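PDB 5XIL: putative prolyl-tRNA synthetase from Leishmania major, which probably catalyses the ATP-dependent attachment of L-proline to tRNA(Pro), releasing AMP and diphosphate, as a zinc-containing class II aminoacyl-tRNA synthetase. Local coordinates for residues T409-T412 and H413-R416. Sequence-based numbering, arbitrary orientation.
Sequences TMET and HRVR. With MG (magnesium ion), chain F.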
ATOM      1  N   THR A 409     -18.104  -9.067 -26.357  1.00 15.64           N
ATOM      2  CA  THR A 409     -18.823 -10.090 -25.732  1.00 16.40           C
ATOM      3  C   THR A 409     -19.981  -9.472 -24.821  1.00 16.08           C
ATOM      4  O   THR A 409     -21.164  -9.936 -24.875  1.00 15.30           O
ATOM      5  CB  THR A 409     -17.866 -10.962 -24.951  1.00 19.35           C
ATOM      6  OG1 THR A 409     -16.969 -11.620 -25.886  1.00 19.25           O
ATOM      7  CG2 THR A 409     -18.601 -11.954 -24.171  1.00 19.04           C
ATOM      8  N   MET A 410     -19.631  -8.456 -24.030  1.00 14.53           N
ATOM      9  CA  MET A 410     -20.551  -7.782 -23.177  1.00 14.60           C
ATOM     10  C   MET A 410     -21.676  -7.204 -23.934  1.00 15.26           C
ATOM     11  O   MET A 410     -22.854  -7.452 -23.553  1.00 16.56           O
ATOM     12  CB  MET A 410     -19.860  -6.752 -22.264  1.00 16.34           C
ATOM     13  CG  MET A 410     -20.822  -5.960 -21.338  1.00 18.81           C
ATOM     14  SD  MET A 410     -20.059  -4.583 -20.434  1.00 22.37           S
ATOM     15  CE  MET A 410     -19.823  -3.390 -21.741  1.00 27.92           C
ATOM     16  N   GLU A 411     -21.370  -6.408 -24.970  1.00 15.29           N
ATOM     17  CA  GLU A 411     -22.396  -5.754 -25.727  1.00 17.50           C
ATOM     18  C   GLU A 411     -23.283  -6.728 -26.461  1.00 18.44           C
ATOM     19  O   GLU A 411     -24.500  -6.477 -26.558  1.00 21.01           O
ATOM     20  CB  GLU A 411     -21.787  -4.715 -26.648  1.00 18.50           C
ATOM     21  CG  GLU A 411     -21.200  -3.537 -25.887  1.00 21.33           C
ATOM     22  CD  GLU A 411     -20.391  -2.584 -26.729  1.00 24.57           C
ATOM     23  OE1 GLU A 411     -20.009  -2.925 -27.867  1.00 25.79           O
ATOM     24  OE2 GLU A 411     -20.119  -1.495 -26.220  1.00 35.28           O
ATOM     25  N   THR A 412     -22.708  -7.842 -26.923  1.00 19.60           N
ATOM     26  CA  THR A 412     -23.438  -8.900 -27.681  1.00 20.51           C
ATOM     27  C   THR A 412     -24.516  -9.541 -26.726  1.00 21.06           C
ATOM     28  O   THR A 412     -25.668  -9.778 -27.114  1.00 23.42           O
ATOM     29  CB  THR A 412     -22.404  -9.939 -28.195  1.00 23.84           C
ATOM     30  OG1 THR A 412     -21.663  -9.349 -29.274  1.00 26.44           O
ATOM     31  CG2 THR A 412     -23.087 -11.196 -28.677  1.00 27.87           C
ATOM     32  N   HIS A 413     -24.152  -9.677 -25.466  1.00 15.58           N
ATOM     33  CA  HIS A 413     -24.975 -10.331 -24.481  1.00 15.82           C
ATOM     34  C   HIS A 413     -25.894  -9.365 -23.718  1.00 14.42           C
ATOM     35  O   HIS A 413     -26.440  -9.726 -22.691  1.00 18.75           O
ATOM     36  CB  HIS A 413     -24.107 -11.111 -23.557  1.00 14.51           C
ATOM     37  CG  HIS A 413     -23.599 -12.368 -24.149  1.00 16.39           C
ATOM     38  ND1 HIS A 413     -22.516 -12.359 -24.985  1.00 16.08           N
ATOM     39  CD2 HIS A 413     -24.064 -13.625 -24.155  1.00 14.94           C
ATOM     40  CE1 HIS A 413     -22.235 -13.585 -25.360  1.00 15.67           C
ATOM     41  NE2 HIS A 413     -23.184 -14.368 -24.914  1.00 17.25           N
ATOM     42  N   ARG A 414     -25.954  -8.122 -24.183  1.00 14.91           N
ATOM     43  CA  ARG A 414     -26.822  -7.112 -23.600  1.00 16.22           C
ATOM     44  C   ARG A 414     -27.951  -7.128 -24.600  1.00 16.46           C
ATOM     45  O   ARG A 414     -27.764  -6.730 -25.750  1.00 19.85           O
ATOM     46  CB  ARG A 414     -26.137  -5.748 -23.583  1.00 19.66           C
ATOM     47  CG  ARG A 414     -26.884  -4.688 -22.790  1.00 22.06           C
ATOM     48  CD  ARG A 414     -25.941  -3.899 -21.896  1.00 26.84           C
ATOM     49  NE  ARG A 414     -25.323  -2.782 -22.604  1.00 29.38           N
ATOM     50  CZ  ARG A 414     -24.023  -2.507 -22.576  1.00 26.56           C
ATOM     51  NH1 ARG A 414     -23.197  -3.271 -21.874  1.00 29.62           N
ATOM     52  NH2 ARG A 414     -23.548  -1.469 -23.250  1.00 25.91           N
ATOM     53  N   VAL A 415     -29.126  -7.586 -24.189  1.00 13.58           N
ATOM     54  CA  VAL A 415     -30.188  -7.716 -25.177  1.00 14.14           C
ATOM     55  C   VAL A 415     -31.371  -6.817 -24.854  1.00 14.98           C
ATOM     56  O   VAL A 415     -31.905  -6.883 -23.758  1.00 14.30           O
ATOM     57  CB  VAL A 415     -30.635  -9.183 -25.270  1.00 14.22           C
ATOM     58  CG1 VAL A 415     -31.753  -9.353 -26.261  1.00 15.10           C
ATOM     59  CG2 VAL A 415     -29.422 -10.100 -25.620  1.00 15.82           C
ATOM     60  N   ARG A 416     -31.767  -5.929 -25.765  1.00 16.10           N
ATOM     61  CA  ARG A 416     -32.903  -5.021 -25.496  1.00 19.32           C
ATOM     62  C   ARG A 416     -34.247  -5.740 -25.809  1.00 18.92           C
ATOM     63  O   ARG A 416     -34.532  -6.008 -26.977  1.00 18.51           O
ATOM     64  CB  ARG A 416     -32.707  -3.696 -26.238  1.00 28.42           C
ATOM     65  CG  ARG A 416     -33.133  -2.483 -25.421  1.00 38.20           C
ATOM     66  CD  ARG A 416     -32.417  -1.200 -25.843  1.00 40.20           C
ATOM     67  NE  ARG A 416     -32.952  -0.490 -27.008  1.00 52.52           N
ATOM     68  CZ  ARG A 416     -32.314  -0.401 -28.180  1.00 51.03           C
ATOM     69  NH1 ARG A 416     -31.137  -1.035 -28.331  1.00 52.01           N
ATOM     70  NH2 ARG A 416     -32.835   0.295 -29.208  1.00 50.71           N
TER
HETATM   71 MG    MG F1005     -23.102 -16.341 -24.413  0.66 17.60          MG
HETATM   72  O   HOH W   1     -20.948  -0.862 -23.848  1.00 38.81           O
HETATM   73  O   HOH W   2     -23.372 -15.817 -22.274  1.00 15.76           O
HETATM   74  O   HOH W   3     -25.214 -16.410 -25.020  1.00 19.32           O
HETATM   75  O   HOH W   4     -22.833 -16.789 -26.363  1.00 29.44           O
HETATM   76  O   HOH W   5     -23.048 -18.131 -23.782  1.00 24.16           O
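His413 bonds twice to one carbonyl and holds a magnesium ion as well. Thr409 O accepts from His413 ND1 at 2.8 Å and from the backbone His413 N at 3.1 Å, the two donors tilted moderately to opposite sides of the carbonyl plane. With CG anti to its own carbonyl carbon (chi1 -76°), the imidazole folds back beside Thr409, whose CG2 lies near ND1. The Thr409 oxygen lies near the ring plane, 9° out of it; since a carbonyl can only accept, ND1 carries the proton, which leaves the other ring nitrogen for the metal. His413 NE2 binds the magnesium ion at 2.0 Å. Four waters and Glu219 complete six ligands, and Phe217 meets the ring. All this happens at the C-terminal end of helix 387-412: His413 is the first residue to leave helical geometry, and from there the chain runs into strand 414-416, which pairs in parallel with strand 432-437 of the zinc-bearing C-terminal part. Arg414 N closes the turn on Glu411 O at 3.2 Å, approaching from above the carbonyl plane. The Arg414 side chain, bent at chi2 and chi3, runs back along the helix; its NH1 reaches Met410 CE at 3.4 Å, with Met410 SD at the guanidinium edge. Toward Glu411 the charges meet indirectly: water 1 donates to OE2 of Glu411 at 2.6 Å and accepts from NH2 of Arg414 at 2.7 Å, while carboxylate and guanidinium stand nearly perpendicular, 88° apart.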